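Long-range contacts in putative transcriptional regulator (Streptomyces coelicolor, PDB 2HXI), which probably binds DNA as a TetR-family transcription factor and regulates transcription, its target genes and any small-molecule effector not being established: residues D36-L41 and R53-S58; E75-V80 and P117-V122; I84-M89 and G129-R134; D90-E95 and T103-R108; E139-L144 and A156-L161. All blocks are in the same frame, centred on the assembly; numbering follows the deposited sequence.

Contact 1 of 5, residues D36-L41 and R53-S58; sequences DAAAEL and RKLAAS
Leu55 reaches from helix 52-58 onto the alanine face of helix 31-43. Its CD1 lies 3.8 Å from Ala38 CB and 4.1 Å from Ala37 CB. The same methyl is 3.6 Å from the backbone N of Ala38, a van der Waals contact. Its CD2 also meets Ala38 CB, at 4.0 Å. Leu41 answers from the other helix. Its CD1 sits 3.9 Å from Leu55 CD1, and 3.7 Å from Ser58 OG. Its CD2 meets CE of Lys54, whose extended chain passes beside it at an oblique angle. Leu55 gets there with CG anti to the backbone N (chi1 177°), which directs both methyls at Ala38. Ser58 OG is turned back to its own helix and donates to Leu55 O at 2.7 Å, so this hydroxyl is satisfied beside the leucine methyl. No hydrogen bond joins the two segments. Further out, Leu55 packs on Leu66 and Leu76, Ala38 on Val80 and Leu41 on Phe50. Asp36 forms a salt bridge with Arg83. The axes of the two segments cross at 120°. Packing of the preceding helix 31-43 on helix 52-58, the first helix of the predicted helix-turn-helix, is typical of the TetR-family DNA-binding domain.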
# COMPACT_ATOMS: atom_id res chain seq x y z
N ASP B 36 18.81 17.11 0.19
CA ASP B 36 19.32 16.57 1.44
C ASP B 36 18.90 17.41 2.66
O ASP B 36 18.60 16.88 3.75
CB ASP B 36 20.83 16.41 1.39
CG ASP B 36 21.29 15.14 0.64
OD1 ASP B 36 20.45 14.29 0.22
OD2 ASP B 36 22.51 15.03 0.44
N ALA B 37 18.87 18.73 2.51
CA ALA B 37 18.35 19.56 3.61
C ALA B 37 16.89 19.25 3.84
O ALA B 37 16.39 19.15 4.99
CB ALA B 37 18.55 21.05 3.30
N ALA B 38 16.15 19.11 2.73
CA ALA B 38 14.73 18.82 2.83
C ALA B 38 14.46 17.48 3.51
O ALA B 38 13.54 17.37 4.28
CB ALA B 38 14.08 18.82 1.48
N ALA B 39 15.26 16.48 3.16
CA ALA B 39 15.11 15.12 3.76
C ALA B 39 15.20 15.21 5.29
O ALA B 39 14.42 14.61 6.02
CB ALA B 39 16.15 14.18 3.24
N GLU B 40 16.15 15.99 5.76
CA GLU B 40 16.35 16.07 7.18
C GLU B 40 15.20 16.82 7.81
O GLU B 40 14.66 16.38 8.82
CB GLU B 40 17.68 16.71 7.51
CG GLU B 40 17.73 16.95 9.03
CD GLU B 40 19.13 17.17 9.58
OE1 GLU B 40 20.08 17.33 8.80
OE2 GLU B 40 19.25 17.19 10.81
N LEU B 41 14.78 17.92 7.19
CA LEU B 41 13.64 18.65 7.74
C LEU B 41 12.41 17.79 7.85
O LEU B 41 11.67 17.89 8.84
CB LEU B 41 13.32 19.94 6.94
CG LEU B 41 14.45 20.95 7.09
CD1 LEU B 41 14.23 22.08 6.08
CD2 LEU B 41 14.49 21.53 8.52
N ARG B 53 8.63 27.26 2.23
CA ARG B 53 9.08 28.43 3.02
C ARG B 53 10.14 28.06 4.06
O ARG B 53 11.20 28.70 4.09
CB ARG B 53 7.86 29.08 3.70
CG ARG B 53 8.24 30.37 4.49
CD ARG B 53 6.98 30.90 5.27
NE ARG B 53 6.29 29.83 6.05
CZ ARG B 53 6.65 29.32 7.24
NH1 ARG B 53 7.70 29.76 7.91
NH2 ARG B 53 5.95 28.33 7.79
N LYS B 54 9.86 27.03 4.86
CA LYS B 54 10.82 26.56 5.90
C LYS B 54 12.11 26.03 5.28
O LYS B 54 13.23 26.35 5.74
CB LYS B 54 10.19 25.51 6.83
CG LYS B 54 11.23 25.01 7.95
CD LYS B 54 10.59 23.94 8.90
CE LYS B 54 11.45 23.67 10.18
NZ LYS B 54 11.11 22.35 10.91
N LEU B 55 11.97 25.27 4.17
CA LEU B 55 13.15 24.76 3.50
C LEU B 55 14.01 25.93 3.03
O LEU B 55 15.23 25.95 3.23
CB LEU B 55 12.74 23.89 2.28
CG LEU B 55 13.92 23.36 1.47
CD1 LEU B 55 14.88 22.47 2.27
CD2 LEU B 55 13.31 22.53 0.25
N ALA B 56 13.38 26.95 2.43
CA ALA B 56 14.16 28.09 1.89
C ALA B 56 14.93 28.82 3.00
O ALA B 56 16.09 29.22 2.84
CB ALA B 56 13.21 29.07 1.16
N ALA B 57 14.23 29.01 4.09
CA ALA B 57 14.73 29.70 5.26
C ALA B 57 15.92 28.96 5.86
O ALA B 57 16.88 29.58 6.24
CB ALA B 57 13.64 29.78 6.28
N SER B 58 15.87 27.64 5.87
CA SER B 58 16.99 26.83 6.36
C SER B 58 18.24 26.97 5.46
O SER B 58 19.39 26.75 5.92
CB SER B 58 16.49 25.38 6.45
OG SER B 58 16.63 24.70 5.21

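Contact 2 of 5, residues E75-V80 and P117-V122; sequences ELLRAV and PQLAAV
Apolar contacts between Leu77, Val80, Leu119 and Val122 carry most of this meeting. The closest is Val80 CG1 with Leu119 CD1, at 3.5 Å. Leu119 CD2 touches both Val80 CB and Leu77, lying 4.2 Å from Leu77 CD2. Val122 splits its two methyls. CG2 rests 3.9 Å from Leu77 CB, while CG1 lies against the start of Arg78, 3.8 Å from its CG. These side chains pass one another at about right angles, as do the axes of the two segments, which cross at 104° and come within 9.0 Å.

Polar groups meet apolar ones at the margins. Gln118 holds its chain extended, and its NE2 comes within 3.5 Å of Leu77 CD1. Leu119 CD2 also touches a backbone atom, lying 3.6 Å from Leu77 O. No hydrogen bond crosses between the segments.

Charge stays on one helix. The Arg78 chain bends at chi3 (64°), and its NH1 makes a salt bridge to Glu75 OE1 at 3.1 Å, with a weak hydrogen bond. NE of Arg78 donates to Gly127 O, just past helix 117-126. Helix 73-88 links the DNA-binding and C-terminal parts in this family. Between these segments the contact is almost wholly apolar, and the absence of hydrogen bonds across it is compatible with small shifts between the two parts, as proposed for TetR-family relatives on effector binding.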
# COMPACT_ATOMS: atom_id res chain seq x y z
N GLU B 75 7.07 17.84 -7.47
CA GLU B 75 8.33 17.48 -8.13
C GLU B 75 9.49 17.58 -7.13
O GLU B 75 10.46 16.81 -7.19
CB GLU B 75 8.62 18.36 -9.35
CG GLU B 75 7.94 17.93 -10.65
CD GLU B 75 7.88 16.40 -10.84
OE1 GLU B 75 8.92 15.76 -11.15
OE2 GLU B 75 6.78 15.85 -10.67
N LEU B 76 9.38 18.56 -6.23
CA LEU B 76 10.35 18.71 -5.14
C LEU B 76 10.29 17.47 -4.24
O LEU B 76 11.30 16.87 -4.00
CB LEU B 76 10.02 19.99 -4.33
CG LEU B 76 10.90 20.38 -3.14
CD1 LEU B 76 10.44 21.72 -2.54
CD2 LEU B 76 10.83 19.41 -2.08
N LEU B 77 9.11 17.10 -3.75
CA LEU B 77 8.93 15.90 -2.90
C LEU B 77 9.35 14.61 -3.58
O LEU B 77 9.95 13.77 -2.94
CB LEU B 77 7.51 15.78 -2.35
CG LEU B 77 7.14 16.84 -1.29
CD1 LEU B 77 5.75 16.63 -0.72
CD2 LEU B 77 8.20 16.94 -0.15
N ARG B 78 9.05 14.42 -4.85
CA ARG B 78 9.56 13.24 -5.57
C ARG B 78 11.07 13.23 -5.57
O ARG B 78 11.69 12.19 -5.41
CB ARG B 78 9.13 13.25 -7.06
CG ARG B 78 7.66 13.07 -7.32
CD ARG B 78 7.50 12.90 -8.82
NE ARG B 78 8.14 11.69 -9.36
CZ ARG B 78 8.63 11.59 -10.60
NH1 ARG B 78 8.59 12.64 -11.42
NH2 ARG B 78 9.17 10.46 -11.04
N ALA B 79 11.67 14.42 -5.75
CA ALA B 79 13.09 14.53 -5.86
C ALA B 79 13.71 14.22 -4.51
O ALA B 79 14.74 13.59 -4.43
CB ALA B 79 13.48 15.93 -6.36
N VAL B 80 13.05 14.67 -3.45
CA VAL B 80 13.52 14.29 -2.12
C VAL B 80 13.36 12.74 -1.89
O VAL B 80 14.21 12.10 -1.30
CB VAL B 80 12.72 15.03 -1.04
CG1 VAL B 80 13.34 14.70 0.30
CG2 VAL B 80 12.81 16.58 -1.27
N PRO B 117 7.47 8.78 6.48
CA PRO B 117 6.14 8.41 6.01
C PRO B 117 5.60 9.27 4.86
O PRO B 117 5.04 8.72 3.90
CB PRO B 117 5.26 8.55 7.26
CG PRO B 117 6.02 9.35 8.18
CD PRO B 117 7.45 9.02 7.95
N GLN B 118 5.78 10.58 4.94
CA GLN B 118 5.33 11.47 3.88
C GLN B 118 5.99 11.13 2.50
O GLN B 118 5.30 10.93 1.48
CB GLN B 118 5.55 12.93 4.24
CG GLN B 118 5.01 13.82 3.16
CD GLN B 118 4.95 15.30 3.55
OE1 GLN B 118 5.14 15.67 4.71
NE2 GLN B 118 4.69 16.15 2.55
N LEU B 119 7.31 10.98 2.53
CA LEU B 119 8.06 10.65 1.31
C LEU B 119 7.69 9.25 0.83
O LEU B 119 7.65 8.99 -0.36
CB LEU B 119 9.57 10.79 1.60
CG LEU B 119 10.09 12.24 1.80
CD1 LEU B 119 11.56 12.27 2.09
CD2 LEU B 119 9.77 13.15 0.56
N ALA B 120 7.36 8.36 1.75
CA ALA B 120 7.00 6.97 1.41
C ALA B 120 5.77 7.00 0.51
O ALA B 120 5.71 6.28 -0.49
CB ALA B 120 6.72 6.16 2.62
N ALA B 121 4.82 7.86 0.87
CA ALA B 121 3.58 8.07 0.10
C ALA B 121 3.83 8.62 -1.32
O ALA B 121 3.20 8.20 -2.31
CB ALA B 121 2.66 9.01 0.90
N VAL B 122 4.69 9.62 -1.40
CA VAL B 122 5.01 10.25 -2.64
C VAL B 122 5.66 9.22 -3.53
O VAL B 122 5.32 9.13 -4.73
CB VAL B 122 5.94 11.49 -2.49
CG1 VAL B 122 6.39 12.00 -3.90
CG2 VAL B 122 5.24 12.64 -1.71

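Contact 3 of 5, residues I84-M89 and G129-R134; sequences ILLSAM and GGTGSR
Gly132 and Ser133, which pack against Leu85 and Leu86, both give their backbone N-H to the carboxylate of Asp82. OD1 of that carboxylate accepts from Ser133 N and, weakly, from Gly130 N. OD2 accepts from Gly132 N. Asp82 lies two residues before Ile84 on helix 73-88, so one helix grips the first turn of the other. The backbones then come very close. The CA atoms of Leu86 and Gly132 are 3.7 Å apart, and Leu86 N is 3.6 Å from Gly132 CA. Gly132 has no side chain, which allows this approach, and Leu85 CB rests on its carbonyl carbon at 3.6 Å. Leu86 swings CG anti to its backbone N (chi1 -179°), and its CD1 meets Thr131 CG2 at 4.0 Å. Leu85 CD1 lies beside Ser133, 3.8 Å from its CB. The hydroxyl of Ser133 is hydrogen-bonded to Ser128. Thr131 also packs on Arg201 of the second subunit, and Arg134 bonds to Gly196 O there. An acidic group at the N-terminus of helix 131-146 takes up several of the amides that a first turn leaves without helical partners. Its negative charge is probably stabilised there by the helix dipole.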
# COMPACT_ATOMS: atom_id res chain seq x y z
N ILE B 84 16.06 9.43 -0.63
CA ILE B 84 15.84 8.32 0.30
C ILE B 84 16.21 6.99 -0.35
O ILE B 84 16.84 6.14 0.29
CB ILE B 84 14.35 8.24 0.81
CG1 ILE B 84 13.92 9.58 1.49
CG2 ILE B 84 14.16 7.10 1.79
CD1 ILE B 84 14.82 10.10 2.57
N LEU B 85 15.82 6.80 -1.61
CA LEU B 85 16.34 5.61 -2.32
C LEU B 85 17.87 5.60 -2.32
O LEU B 85 18.49 4.56 -2.15
CB LEU B 85 15.82 5.60 -3.75
CG LEU B 85 14.31 5.59 -3.97
CD1 LEU B 85 13.96 5.63 -5.48
CD2 LEU B 85 13.79 4.35 -3.32
N LEU B 86 18.49 6.77 -2.57
CA LEU B 86 19.93 6.81 -2.68
C LEU B 86 20.57 6.36 -1.39
O LEU B 86 21.49 5.51 -1.40
CB LEU B 86 20.36 8.23 -3.10
CG LEU B 86 21.88 8.43 -3.28
CD1 LEU B 86 22.42 7.56 -4.39
CD2 LEU B 86 22.17 9.90 -3.56
N SER B 87 20.07 6.88 -0.26
CA SER B 87 20.63 6.46 1.02
C SER B 87 20.29 5.01 1.34
O SER B 87 21.08 4.33 2.00
CB SER B 87 20.29 7.42 2.17
OG SER B 87 18.91 7.47 2.42
N ALA B 88 19.12 4.52 0.90
CA ALA B 88 18.83 3.11 1.10
C ALA B 88 19.93 2.23 0.55
O ALA B 88 20.23 1.14 1.10
CB ALA B 88 17.46 2.73 0.50
N MSE B 89 20.53 2.68 -0.55
CA MSE B 89 21.46 1.88 -1.35
C MSE B 89 22.89 2.17 -0.90
O MSE B 89 23.82 1.50 -1.33
CB MSE B 89 21.26 2.16 -2.85
CG MSE B 89 19.86 1.71 -3.40
SE MSE B 89 19.54 -0.25 -3.04
CE MSE B 89 20.86 -1.04 -4.17
N GLY B 129 12.80 9.53 -10.47
CA GLY B 129 13.51 9.37 -11.73
C GLY B 129 14.99 9.67 -11.71
O GLY B 129 15.58 9.87 -12.77
N GLY B 130 15.59 9.71 -10.52
CA GLY B 130 16.97 10.07 -10.36
C GLY B 130 17.92 8.94 -10.01
O GLY B 130 17.59 7.74 -10.20
N THR B 131 19.09 9.32 -9.48
CA THR B 131 20.19 8.42 -9.18
C THR B 131 19.82 7.33 -8.19
O THR B 131 20.25 6.18 -8.35
CB THR B 131 21.50 9.17 -8.73
OG1 THR B 131 21.98 9.93 -9.83
CG2 THR B 131 22.60 8.21 -8.37
N GLY B 132 19.05 7.70 -7.16
CA GLY B 132 18.60 6.69 -6.18
C GLY B 132 17.75 5.61 -6.82
O GLY B 132 17.93 4.38 -6.52
N SER B 133 16.81 6.04 -7.65
CA SER B 133 15.96 5.09 -8.32
C SER B 133 16.84 4.26 -9.22
O SER B 133 16.64 3.05 -9.32
CB SER B 133 14.90 5.77 -9.18
OG SER B 133 13.79 6.14 -8.35
N ARG B 134 17.77 4.91 -9.93
CA ARG B 134 18.64 4.14 -10.81
C ARG B 134 19.44 3.02 -10.11
O ARG B 134 19.50 1.88 -10.62
CB ARG B 134 19.52 5.04 -11.70
CG ARG B 134 18.68 5.77 -12.79
CD ARG B 134 19.61 6.67 -13.67
NE ARG B 134 18.89 7.33 -14.78
CZ ARG B 134 18.54 8.63 -14.80
NH1 ARG B 134 18.86 9.46 -13.80
NH2 ARG B 134 17.85 9.10 -15.83

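Contact 4 of 5, residues D90-E95 and T103-R108; sequences DGYRPE and TAVALR
This is a surface contact in which Arg108 and Tyr92 tie the loop after helix 73-88 to helix 98-113. Arg108 does the polar work. Its NH2 donates to Asp90 O at 2.9 Å with a nearly straight bond of 168°. The oxygen lies in the guanidinium plane, but NH2 stands above the carbonyl plane. The same NH2 bonds to Ala88 O, at the end of helix 73-88. NH1 gives water 1 a hydrogen bond of 2.8 Å and makes a weak one to Asp90 O. One face of the guanidinium is taken by Tyr92, whose CB sits 3.7 Å above its centre. The Tyr92 ring stands almost perpendicular to that plane, at 89°, and meets Arg108 NE with its edge, CD1 to NE being 3.6 Å. Beyond this, Tyr92 CE1 touches Ala104 CB at its edge and Val105 CG2, each at 4.0 Å. Tyr92 OH bonds to Glu139. The ring points to the helix because CG is anti to the backbone N (chi1 174°). The arginine thus gathers carbonyls of a helix C-terminus and the link that follows, where a TetR-family chain passes into its C-terminal domain.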
# COMPACT_ATOMS: atom_id res chain seq x y z
N ASP B 90 23.03 3.10 0.08
CA ASP B 90 24.29 3.41 0.75
C ASP B 90 25.01 2.25 1.34
O ASP B 90 24.60 1.67 2.38
CB ASP B 90 24.13 4.49 1.83
CG ASP B 90 24.35 5.85 1.29
OD1 ASP B 90 25.10 5.93 0.27
OD2 ASP B 90 23.80 6.82 1.86
N GLY B 91 26.12 1.94 0.67
CA GLY B 91 26.99 0.87 1.14
C GLY B 91 26.45 -0.49 0.78
O GLY B 91 26.82 -1.49 1.39
N TYR B 92 25.52 -0.54 -0.18
CA TYR B 92 24.97 -1.85 -0.57
C TYR B 92 25.98 -2.60 -1.42
O TYR B 92 26.65 -2.01 -2.26
CB TYR B 92 23.57 -1.73 -1.27
CG TYR B 92 23.06 -3.06 -1.81
CD1 TYR B 92 22.25 -3.89 -0.99
CD2 TYR B 92 23.42 -3.50 -3.08
CE1 TYR B 92 21.80 -5.17 -1.46
CE2 TYR B 92 22.97 -4.78 -3.56
CZ TYR B 92 22.16 -5.59 -2.74
OH TYR B 92 21.67 -6.81 -3.17
N ARG B 93 26.13 -3.90 -1.15
CA ARG B 93 26.92 -4.80 -1.98
C ARG B 93 26.07 -6.01 -2.31
O ARG B 93 25.40 -6.51 -1.42
CB ARG B 93 28.21 -5.22 -1.25
CG ARG B 93 29.04 -4.04 -0.80
CD ARG B 93 30.39 -4.55 -0.25
NE ARG B 93 30.23 -5.37 0.95
CZ ARG B 93 31.19 -6.14 1.47
NH1 ARG B 93 32.40 -6.20 0.90
NH2 ARG B 93 30.95 -6.85 2.58
N PRO B 94 26.05 -6.44 -3.59
CA PRO B 94 25.18 -7.54 -4.07
C PRO B 94 25.50 -8.95 -3.65
O PRO B 94 25.63 -9.83 -4.52
CB PRO B 94 25.27 -7.42 -5.59
CG PRO B 94 26.62 -6.82 -5.87
CD PRO B 94 26.84 -5.85 -4.69
N GLU B 95 25.57 -9.22 -2.35
CA GLU B 95 25.97 -10.54 -1.91
C GLU B 95 24.84 -11.58 -1.90
O GLU B 95 23.66 -11.23 -1.77
CB GLU B 95 26.58 -10.45 -0.53
CG GLU B 95 28.03 -9.96 -0.60
CD GLU B 95 28.75 -9.96 0.75
OE1 GLU B 95 28.44 -10.78 1.64
OE2 GLU B 95 29.67 -9.12 0.89
N THR B 103 15.65 -9.46 -1.49
CA THR B 103 15.13 -9.32 -0.10
C THR B 103 15.89 -8.21 0.60
O THR B 103 15.29 -7.36 1.25
CB THR B 103 15.22 -10.68 0.65
OG1 THR B 103 14.44 -11.67 -0.06
CG2 THR B 103 14.65 -10.51 2.06
N ALA B 104 17.21 -8.21 0.41
CA ALA B 104 18.06 -7.17 1.00
C ALA B 104 17.69 -5.77 0.54
O ALA B 104 17.63 -4.83 1.34
CB ALA B 104 19.57 -7.52 0.80
N VAL B 105 17.50 -5.59 -0.76
CA VAL B 105 17.03 -4.32 -1.23
C VAL B 105 15.65 -3.92 -0.62
O VAL B 105 15.48 -2.82 -0.15
CB VAL B 105 16.97 -4.32 -2.77
CG1 VAL B 105 16.25 -3.03 -3.33
CG2 VAL B 105 18.37 -4.47 -3.35
N ALA B 106 14.65 -4.81 -0.71
CA ALA B 106 13.33 -4.54 -0.14
C ALA B 106 13.46 -4.12 1.37
O ALA B 106 12.81 -3.12 1.82
CB ALA B 106 12.49 -5.79 -0.27
N LEU B 107 14.31 -4.82 2.14
CA LEU B 107 14.45 -4.44 3.56
C LEU B 107 15.09 -3.07 3.71
O LEU B 107 14.72 -2.32 4.66
CB LEU B 107 15.26 -5.47 4.36
CG LEU B 107 14.53 -6.83 4.38
CD1 LEU B 107 15.41 -7.86 5.13
CD2 LEU B 107 13.14 -6.75 4.96
N ARG B 108 16.08 -2.76 2.85
CA ARG B 108 16.78 -1.49 2.96
C ARG B 108 15.78 -0.39 2.64
O ARG B 108 15.78 0.63 3.28
CB ARG B 108 18.00 -1.38 2.04
CG ARG B 108 19.24 -2.04 2.67
CD ARG B 108 20.33 -2.15 1.61
NE ARG B 108 21.70 -2.33 2.16
CZ ARG B 108 22.59 -1.37 2.32
NH1 ARG B 108 23.80 -1.69 2.79
NH2 ARG B 108 22.31 -0.10 2.01
O HOH W 1 25.31 0.17 4.27

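Contact 5 of 5, residues E139-L144 and A156-L161; sequences EVLQAL and ARYHRL
Tyr158 packs against three side chains of helix 131-146, and this is the tight part of the contact. Val140 CG1 meets the ring at its edge, 3.7 Å from CD1. Leu141 CD2 comes in obliquely and lies 4.0 Å from Tyr158 CB. Leu144 CD1 fills in beside the backbone, 3.8 Å from Tyr158 N and 3.9 Å from its CB. Val140 CG1 also bridges to Leu161 CD2 at 3.9 Å. The tyrosine reaches this place with CG anti to its backbone N (chi1 170°). The two segments cross at 125°, with axes 10.5 Å apart at their closest, and belong to the all-helical C-terminal domain of the TetR family. The same layer runs on into the dimer: Tyr158 packs on Ile212 and Leu141 on Leu205 of the second subunit, and Arg160 makes a salt bridge with Glu225 there. The packing thins towards Arg157. Its CB points to helix 131-146, yet the chain turns off, and the nearest approach is to its backbone, Leu144 CD1 to Arg157 C at 4.4 Å. This residue is partly exposed. Its guanidinium leaves the leucines for a salt bridge with Glu153, while its chain lies against His233, Leu234 and Ala237 of helix 219-237.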
# COMPACT_ATOMS: atom_id res chain seq x y z
N GLU B 139 20.03 -2.81 -9.35
CA GLU B 139 20.23 -4.04 -8.57
C GLU B 139 19.04 -5.00 -8.73
O GLU B 139 19.24 -6.24 -8.83
CB GLU B 139 20.49 -3.67 -7.10
CG GLU B 139 20.52 -4.93 -6.15
CD GLU B 139 21.66 -5.94 -6.43
OE1 GLU B 139 22.48 -5.75 -7.37
OE2 GLU B 139 21.68 -6.98 -5.72
N VAL B 140 17.81 -4.49 -8.69
CA VAL B 140 16.65 -5.36 -8.87
C VAL B 140 16.72 -6.09 -10.23
O VAL B 140 16.57 -7.30 -10.35
CB VAL B 140 15.34 -4.57 -8.67
CG1 VAL B 140 14.15 -5.49 -8.93
CG2 VAL B 140 15.24 -4.00 -7.22
N LEU B 141 17.05 -5.32 -11.26
CA LEU B 141 17.07 -5.87 -12.61
C LEU B 141 18.23 -6.91 -12.75
O LEU B 141 18.05 -7.96 -13.39
CB LEU B 141 17.22 -4.72 -13.62
CG LEU B 141 15.99 -3.79 -13.80
CD1 LEU B 141 16.25 -2.46 -14.57
CD2 LEU B 141 14.80 -4.58 -14.37
N GLN B 142 19.40 -6.64 -12.16
CA GLN B 142 20.52 -7.59 -12.22
C GLN B 142 20.11 -8.87 -11.48
O GLN B 142 20.36 -9.98 -11.94
CB GLN B 142 21.79 -6.97 -11.60
CG GLN B 142 22.43 -5.91 -12.47
CD GLN B 142 23.12 -6.49 -13.73
OE1 GLN B 142 23.13 -7.71 -13.96
NE2 GLN B 142 23.71 -5.62 -14.53
N ALA B 143 19.49 -8.69 -10.32
CA ALA B 143 18.96 -9.87 -9.56
C ALA B 143 17.95 -10.71 -10.35
O ALA B 143 18.07 -11.94 -10.38
CB ALA B 143 18.40 -9.44 -8.19
N LEU B 144 17.02 -10.04 -11.01
CA LEU B 144 16.02 -10.73 -11.85
C LEU B 144 16.74 -11.47 -13.03
O LEU B 144 16.40 -12.61 -13.37
CB LEU B 144 15.00 -9.74 -12.38
CG LEU B 144 14.00 -9.28 -11.23
CD1 LEU B 144 13.12 -8.09 -11.70
CD2 LEU B 144 13.09 -10.51 -10.68
N ALA B 156 8.07 -6.60 -16.83
CA ALA B 156 6.78 -6.84 -16.18
C ALA B 156 6.98 -7.39 -14.75
O ALA B 156 6.30 -6.98 -13.84
CB ALA B 156 5.94 -7.79 -16.99
N ARG B 157 7.94 -8.29 -14.60
CA ARG B 157 8.28 -8.89 -13.28
C ARG B 157 8.77 -7.81 -12.29
O ARG B 157 8.34 -7.72 -11.14
CB ARG B 157 9.32 -10.00 -13.49
CG ARG B 157 8.88 -11.09 -14.53
CD ARG B 157 8.32 -12.25 -13.84
NE ARG B 157 8.03 -13.40 -14.68
CZ ARG B 157 7.14 -14.32 -14.30
NH1 ARG B 157 6.55 -14.19 -13.13
NH2 ARG B 157 6.85 -15.38 -15.08
N TYR B 158 9.69 -6.97 -12.79
CA TYR B 158 10.11 -5.79 -12.09
C TYR B 158 8.93 -4.93 -11.62
O TYR B 158 8.85 -4.60 -10.44
CB TYR B 158 11.11 -4.95 -12.94
CG TYR B 158 11.35 -3.62 -12.30
CD1 TYR B 158 12.39 -3.43 -11.38
CD2 TYR B 158 10.49 -2.54 -12.57
CE1 TYR B 158 12.54 -2.24 -10.74
CE2 TYR B 158 10.67 -1.36 -11.96
CZ TYR B 158 11.68 -1.21 -11.02
OH TYR B 158 11.79 -0.00 -10.35
N HIS B 159 8.05 -4.58 -12.55
CA HIS B 159 6.92 -3.69 -12.26
C HIS B 159 6.07 -4.23 -11.06
O HIS B 159 5.75 -3.50 -10.13
CB HIS B 159 6.05 -3.63 -13.49
CG HIS B 159 5.01 -2.57 -13.41
ND1 HIS B 159 5.28 -1.26 -13.08
CD2 HIS B 159 3.66 -2.64 -13.59
CE1 HIS B 159 4.16 -0.56 -13.06
NE2 HIS B 159 3.17 -1.37 -13.37
N ARG B 160 5.70 -5.50 -11.12
CA ARG B 160 4.90 -6.12 -10.06
C ARG B 160 5.65 -6.18 -8.70
O ARG B 160 5.05 -5.96 -7.61
CB ARG B 160 4.47 -7.52 -10.50
CG ARG B 160 3.31 -7.39 -11.53
CD ARG B 160 2.62 -8.75 -11.66
NE ARG B 160 3.48 -9.73 -12.29
CZ ARG B 160 3.55 -9.99 -13.59
NH1 ARG B 160 2.76 -9.36 -14.48
NH2 ARG B 160 4.41 -10.89 -14.02
N LEU B 161 6.94 -6.47 -8.79
CA LEU B 161 7.73 -6.61 -7.58
C LEU B 161 7.80 -5.26 -6.87
O LEU B 161 7.64 -5.17 -5.67
CB LEU B 161 9.11 -7.11 -7.98
CG LEU B 161 10.03 -7.20 -6.76
CD1 LEU B 161 9.54 -8.02 -5.55
CD2 LEU B 161 11.45 -7.70 -7.16

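How the contacts relate
Contacts 3 and 5 are buried, contacts 1 and 2 partly so, and contact 4 is at the surface. Contacts 2 and 3 share helix 73-88, the first near its start and the second at its end. Contacts 3 and 5 share helix 131-146 and alone touch the second subunit. Contact 1 stays within the DNA-binding part and passes on to contact 2 through Ala38 and Val80. Contacts 1, 2 and 5 are apolar across their segments. Contact 3 adds a close backbone approach, and contact 4 combines arginine hydrogen bonds to carbonyls with tyrosine packing. Arg108 joins contact 4 to contact 3 at Ala88 O, and Tyr92 joins it to contact 5 at Glu139.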